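Long-range contacts in cell surface protein (Faecalibacterium prausnitzii A2-165, PDB 4GT6), which is of unknown function but, as an extracellular leucine-rich repeat protein of the BspA type, probably binds other proteins at the bacterial surface: residues K192-G197 against S214-A219; S208-D213 against N222-K227. All blocks are in the same frame, centred on the assembly; numbering follows the deposited sequence.

Contact 1. Residues K192-G197 against S214-A219; sequences KVTRIG and SESYPA. With EDO (1,2-ethanediol), chain F.
The hydroxyl of Ser214, which also forms an ST motif within its own loop, and the ring of Tyr217 fasten the loop that follows strand 209-212 to residues 193-196, at the short edge strand 195-196 of a small parallel sheet in the leucine-rich repeat solenoid. Ser214 OG donates a hydrogen bond to Val193 O at 2.7 Å, in the carbonyl plane, and accepts from Tyr217 N at 3.0 Å. Serine suits this place because one small hydroxyl can give and accept at once; with OG anti to the backbone N (chi1 170°), the hydroxyl lies beside its own carbonyl carbon, within reach of both partners. The Tyr217 ring lies against the Val193-Ile196 backbone. Ile196 covers one face, its CG1 3.6 Å from the ring centroid and almost on the normal, a CH-pi contact, while CD1 reaches Tyr217 CD1. Thr194 O meets the ring edge in plane, and Val193 CG1 packs against Tyr217 CD2 at 4.1 Å. At the far end Tyr217 OH accepts from Ile196 N (3.0 Å, N-H...O angle 154°) and is also hydrogen-bonded to Glu226. Near the surface, a water bonded to Ser216 OG donates to Thr194 O at 2.6 Å. A tyrosine thus supplies both an apolar face for isoleucine and a hydroxyl for a backbone N-H at the sheet border, and these bonds and packing should hold the ring's position closely.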
loop_
_atom_site.group_PDB
_atom_site.type_symbol
_atom_site.label_atom_id
_atom_site.label_comp_id
_atom_site.label_asym_id
_atom_site.label_seq_id
_atom_site.Cartn_x
_atom_site.Cartn_y
_atom_site.Cartn_z
ATOM N N LYS A 192 -7.590 18.500 -2.635
ATOM C CA LYS A 192 -6.291 19.023 -2.204
ATOM C C LYS A 192 -5.131 18.033 -2.321
ATOM O O LYS A 192 -4.009 18.381 -1.957
ATOM C CB LYS A 192 -6.404 19.536 -0.765
ATOM C CG LYS A 192 -7.106 20.903 -0.732
ATOM C CD LYS A 192 -7.728 21.248 0.618
ATOM C CE LYS A 192 -6.807 21.094 1.802
ATOM N NZ LYS A 192 -6.545 22.387 2.468
ATOM N N VAL A 193 -5.369 16.825 -2.836
ATOM C CA VAL A 193 -4.270 15.871 -2.968
ATOM C C VAL A 193 -3.253 16.361 -4.032
ATOM O O VAL A 193 -3.612 16.556 -5.207
ATOM C CB VAL A 193 -4.785 14.443 -3.271
ATOM C CG1 VAL A 193 -3.599 13.512 -3.601
ATOM C CG2 VAL A 193 -5.585 13.899 -2.070
ATOM N N THR A 194 -1.992 16.554 -3.617
ATOM C CA THR A 194 -0.930 16.997 -4.543
ATOM C C THR A 194 0.191 15.965 -4.637
ATOM O O THR A 194 1.135 16.152 -5.423
ATOM C CB THR A 194 -0.367 18.374 -4.161
ATOM O OG1 THR A 194 0.161 18.289 -2.834
ATOM C CG2 THR A 194 -1.405 19.503 -4.311
ATOM N N ARG A 195 0.086 14.873 -3.850
ATOM C CA ARG A 195 1.069 13.792 -3.897
ATOM C C ARG A 195 0.400 12.458 -3.637
ATOM O O ARG A 195 -0.337 12.298 -2.662
ATOM C CB ARG A 195 2.223 14.016 -2.888
ATOM C CG ARG A 195 3.194 12.817 -2.791
ATOM C CD ARG A 195 4.476 13.163 -2.052
ATOM N NE ARG A 195 4.236 13.369 -0.620
ATOM C CZ ARG A 195 4.177 14.555 -0.026
ATOM N NH1 ARG A 195 4.356 15.668 -0.731
ATOM N NH2 ARG A 195 3.930 14.641 1.273
ATOM N N ILE A 196 0.679 11.492 -4.501
ATOM C CA ILE A 196 0.266 10.101 -4.297
ATOM C C ILE A 196 1.547 9.300 -4.469
ATOM O O ILE A 196 2.134 9.312 -5.551
ATOM C CB ILE A 196 -0.893 9.590 -5.207
ATOM C CG1 ILE A 196 -2.170 10.450 -5.049
ATOM C CG2 ILE A 196 -1.167 8.097 -4.894
ATOM C CD1 ILE A 196 -3.434 9.955 -5.825
ATOM N N GLY A 197 1.998 8.662 -3.396
ATOM C CA GLY A 197 3.253 7.931 -3.393
ATOM C C GLY A 197 3.194 6.656 -4.202
ATOM O O GLY A 197 2.111 6.134 -4.477
ATOM N N SER A 214 -8.983 16.190 -7.676
ATOM C CA SER A 214 -7.625 16.736 -7.688
ATOM C C SER A 214 -7.139 17.040 -9.094
ATOM O O SER A 214 -7.167 16.148 -9.951
ATOM C CB SER A 214 -6.661 15.747 -7.035
ATOM O OG SER A 214 -5.321 16.158 -7.256
ATOM N N GLU A 215 -6.639 18.280 -9.315
ATOM C CA GLU A 215 -6.085 18.652 -10.620
ATOM C C GLU A 215 -4.733 17.948 -10.841
ATOM O O GLU A 215 -4.367 17.686 -11.990
ATOM C CB GLU A 215 -5.935 20.172 -10.743
ATOM C CG GLU A 215 -7.268 20.905 -10.831
ATOM C CD GLU A 215 -7.961 20.895 -12.183
ATOM O OE1 GLU A 215 -7.276 21.084 -13.214
ATOM O OE2 GLU A 215 -9.203 20.733 -12.206
ATOM N N SER A 216 -4.001 17.605 -9.745
ATOM C CA SER A 216 -2.716 16.908 -9.859
ATOM C C SER A 216 -2.902 15.434 -10.131
ATOM O O SER A 216 -2.011 14.800 -10.706
ATOM C CB SER A 216 -1.904 17.051 -8.570
ATOM O OG SER A 216 -1.464 18.380 -8.408
ATOM N N TYR A 217 -4.037 14.863 -9.686
ATOM C CA TYR A 217 -4.281 13.430 -9.855
ATOM C C TYR A 217 -5.658 13.220 -10.434
ATOM O O TYR A 217 -6.570 12.766 -9.738
ATOM C CB TYR A 217 -4.089 12.667 -8.513
ATOM C CG TYR A 217 -2.629 12.620 -8.114
ATOM C CD1 TYR A 217 -1.799 11.583 -8.546
ATOM C CD2 TYR A 217 -2.051 13.662 -7.395
ATOM C CE1 TYR A 217 -0.449 11.554 -8.204
ATOM C CE2 TYR A 217 -0.690 13.672 -7.103
ATOM C CZ TYR A 217 0.103 12.609 -7.493
ATOM O OH TYR A 217 1.433 12.637 -7.181
ATOM N N PRO A 218 -5.854 13.596 -11.711
ATOM C CA PRO A 218 -7.204 13.468 -12.290
ATOM C C PRO A 218 -7.602 12.036 -12.596
ATOM O O PRO A 218 -6.759 11.166 -12.840
ATOM C CB PRO A 218 -7.106 14.298 -13.585
ATOM C CG PRO A 218 -5.660 14.147 -14.013
ATOM C CD PRO A 218 -4.887 14.151 -12.690
ATOM N N ALA A 219 -8.914 11.793 -12.588
ATOM C CA ALA A 219 -9.444 10.507 -13.017
ATOM C C ALA A 219 -9.989 10.772 -14.417
ATOM O O ALA A 219 -10.874 11.617 -14.585
ATOM C CB ALA A 219 -10.508 9.983 -12.050
HETATM C C1 EDO F . 1.274 5.604 -7.540
HETATM O O1 EDO F . 1.919 4.330 -7.816
HETATM C C2 EDO F . 2.297 6.769 -7.740
HETATM O O2 EDO F . 1.703 8.063 -7.915
HETATM O O HOH W 1 -3.749 19.292 -7.348
HETATM O O HOH W 2 1.257 17.708 -7.544
#

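Contact 2. Residues S208-D213 against N222-K227; sequences STITSD and NVLYEK
Strand 209-212 and the chain entering strand 224-227 come closest at Ile210 and Asn222, whose CA atoms are 5.5 Å apart, and the bonds between them run from the Asn222 side chain to the backbone. Its amide uses both ends: ND2 donates to Ser208 O at 3.1 Å, nearly straight (169°) and in the planes of both the amide and the carbonyl, while OD1 accepts from Ile210 N at 2.9 Å. The side chain extends with CG anti to the backbone N (chi1 -167°), which carries the amide across to the peptide groups flanking Thr209. Asparagine fits because it offers donor and acceptor on one flat group; a leucine here would probably leave Ile210 N and Ser208 O without these partners and weaken the link between the two segments. Beside this clasp lies an apolar patch. Ile210 points toward the other segment, and its CG2 meets Leu224 CB at 3.9 Å, the two branched side chains crossing at about a right angle. Leu224 also packs on Ile189 of strand 186-189, the parallel neighbour of strand 209-212, and on Ile236 of strand 233-237, the antiparallel partner of strand 224-227, so its side chain bridges the two sheets.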
loop_
_atom_site.group_PDB
_atom_site.type_symbol
_atom_site.label_atom_id
_atom_site.label_comp_id
_atom_site.label_asym_id
_atom_site.label_seq_id
_atom_site.Cartn_x
_atom_site.Cartn_y
_atom_site.Cartn_z
ATOM N N SER A 208 -13.104 -1.096 -8.982
ATOM C CA SER A 208 -13.798 -0.970 -10.264
ATOM C C SER A 208 -13.951 0.485 -10.691
ATOM O O SER A 208 -13.948 0.750 -11.892
ATOM C CB SER A 208 -15.161 -1.657 -10.240
ATOM O OG SER A 208 -16.023 -1.103 -9.261
ATOM N N THR A 209 -14.102 1.429 -9.735
ATOM C CA THR A 209 -14.294 2.837 -10.092
ATOM C C THR A 209 -13.333 3.749 -9.348
ATOM O O THR A 209 -12.944 3.478 -8.214
ATOM C CB THR A 209 -15.749 3.282 -9.864
ATOM O OG1 THR A 209 -16.164 2.890 -8.561
ATOM C CG2 THR A 209 -16.711 2.715 -10.910
ATOM N N ILE A 210 -12.934 4.827 -10.023
ATOM C CA ILE A 210 -12.015 5.842 -9.536
ATOM C C ILE A 210 -12.596 7.196 -9.862
ATOM O O ILE A 210 -12.932 7.458 -11.025
ATOM C CB ILE A 210 -10.601 5.679 -10.193
ATOM C CG1 ILE A 210 -9.995 4.267 -9.941
ATOM C CG2 ILE A 210 -9.644 6.810 -9.726
ATOM C CD1 ILE A 210 -8.754 3.966 -10.748
ATOM N N THR A 211 -12.727 8.055 -8.855
ATOM C CA THR A 211 -13.176 9.437 -9.065
ATOM C C THR A 211 -12.153 10.348 -8.414
ATOM O O THR A 211 -11.416 9.921 -7.517
ATOM C CB THR A 211 -14.612 9.705 -8.542
ATOM O OG1 THR A 211 -14.665 9.460 -7.131
ATOM C CG2 THR A 211 -15.681 8.904 -9.290
ATOM N N SER A 212 -12.076 11.594 -8.881
ATOM C CA SER A 212 -11.092 12.511 -8.312
ATOM C C SER A 212 -11.506 13.958 -8.514
ATOM O O SER A 212 -12.009 14.307 -9.574
ATOM C CB SER A 212 -9.722 12.284 -8.954
ATOM O OG SER A 212 -8.805 13.266 -8.495
ATOM N N ASP A 213 -11.230 14.807 -7.511
ATOM C CA ASP A 213 -11.437 16.253 -7.587
ATOM C C ASP A 213 -10.080 16.957 -7.664
ATOM O O ASP A 213 -10.028 18.180 -7.667
ATOM C CB ASP A 213 -12.217 16.757 -6.359
ATOM C CG ASP A 213 -13.637 16.249 -6.254
ATOM O OD1 ASP A 213 -14.255 16.002 -7.296
ATOM O OD2 ASP A 213 -14.106 16.068 -5.134
ATOM N N ASN A 222 -12.112 6.966 -16.102
ATOM C CA ASN A 222 -12.057 5.986 -14.996
ATOM C C ASN A 222 -10.647 5.339 -14.822
ATOM O O ASN A 222 -10.524 4.149 -14.573
ATOM C CB ASN A 222 -13.123 4.894 -15.201
ATOM C CG ASN A 222 -13.332 4.043 -13.967
ATOM O OD1 ASN A 222 -13.098 4.484 -12.856
ATOM N ND2 ASN A 222 -13.762 2.817 -14.143
ATOM N N VAL A 223 -9.605 6.130 -14.979
ATOM C CA VAL A 223 -8.225 5.681 -14.798
ATOM C C VAL A 223 -7.546 6.785 -14.018
ATOM O O VAL A 223 -7.785 7.957 -14.311
ATOM C CB VAL A 223 -7.522 5.388 -16.164
ATOM C CG1 VAL A 223 -6.051 5.044 -15.964
ATOM C CG2 VAL A 223 -8.229 4.269 -16.928
ATOM N N LEU A 224 -6.712 6.434 -13.011
ATOM C CA LEU A 224 -6.058 7.477 -12.229
ATOM C C LEU A 224 -4.703 7.819 -12.821
ATOM O O LEU A 224 -3.895 6.926 -13.092
ATOM C CB LEU A 224 -5.891 7.026 -10.760
ATOM C CG LEU A 224 -5.426 8.111 -9.770
ATOM C CD1 LEU A 224 -6.459 9.259 -9.642
ATOM C CD2 LEU A 224 -5.190 7.474 -8.382
ATOM N N TYR A 225 -4.447 9.121 -12.961
ATOM C CA TYR A 225 -3.195 9.661 -13.480
ATOM C C TYR A 225 -2.579 10.628 -12.502
ATOM O O TYR A 225 -3.272 11.175 -11.643
ATOM C CB TYR A 225 -3.436 10.428 -14.815
ATOM C CG TYR A 225 -3.932 9.545 -15.938
ATOM C CD1 TYR A 225 -5.294 9.322 -16.125
ATOM C CD2 TYR A 225 -3.039 8.909 -16.799
ATOM C CE1 TYR A 225 -5.755 8.446 -17.116
ATOM C CE2 TYR A 225 -3.489 8.049 -17.807
ATOM C CZ TYR A 225 -4.850 7.834 -17.969
ATOM O OH TYR A 225 -5.302 6.978 -18.949
ATOM N N GLU A 226 -1.288 10.893 -12.695
ATOM C CA GLU A 226 -0.538 11.971 -12.048
ATOM C C GLU A 226 -0.223 12.960 -13.156
ATOM O O GLU A 226 0.373 12.566 -14.159
ATOM C CB GLU A 226 0.755 11.455 -11.403
ATOM C CG GLU A 226 1.617 12.573 -10.828
ATOM C CD GLU A 226 2.869 12.027 -10.183
ATOM O OE1 GLU A 226 2.778 11.496 -9.053
ATOM O OE2 GLU A 226 3.902 11.975 -10.881
ATOM N N LYS A 227 -0.605 14.211 -12.987
ATOM C CA LYS A 227 -0.326 15.206 -13.997
ATOM C C LYS A 227 0.801 16.084 -13.509
ATOM O O LYS A 227 0.698 16.660 -12.433
ATOM C CB LYS A 227 -1.586 16.028 -14.315
ATOM C CG LYS A 227 -1.359 16.997 -15.477
ATOM C CD LYS A 227 -2.581 17.847 -15.729
ATOM C CE LYS A 227 -2.335 18.788 -16.891
ATOM N NZ LYS A 227 -3.491 19.689 -17.100
#

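Contact 1 and contact 2 have centres 9 Å apart and their segments alternate along the chain, so residues 214-219 continue directly from the strand of contact 2 and lead back toward residues 222-227. Tyr217 joins the two at both its ends: its OH lies 2.6 Å from Glu226 OE1, and its backbone O lies 2.6 Å from Ser212 OG, both probable hydrogen bonds. Packing adds to this where Tyr217 CD1 approaches Tyr225 O at 3.5 Å. Together the contacts connect strands 195-196, 209-212 and 224-227 within this leucine-rich repeat part of a longer cell surface protein. The 1,2-ethanediol on Ile196 O, also bonded to Asn199 N, probably comes from the crystallisation liquor.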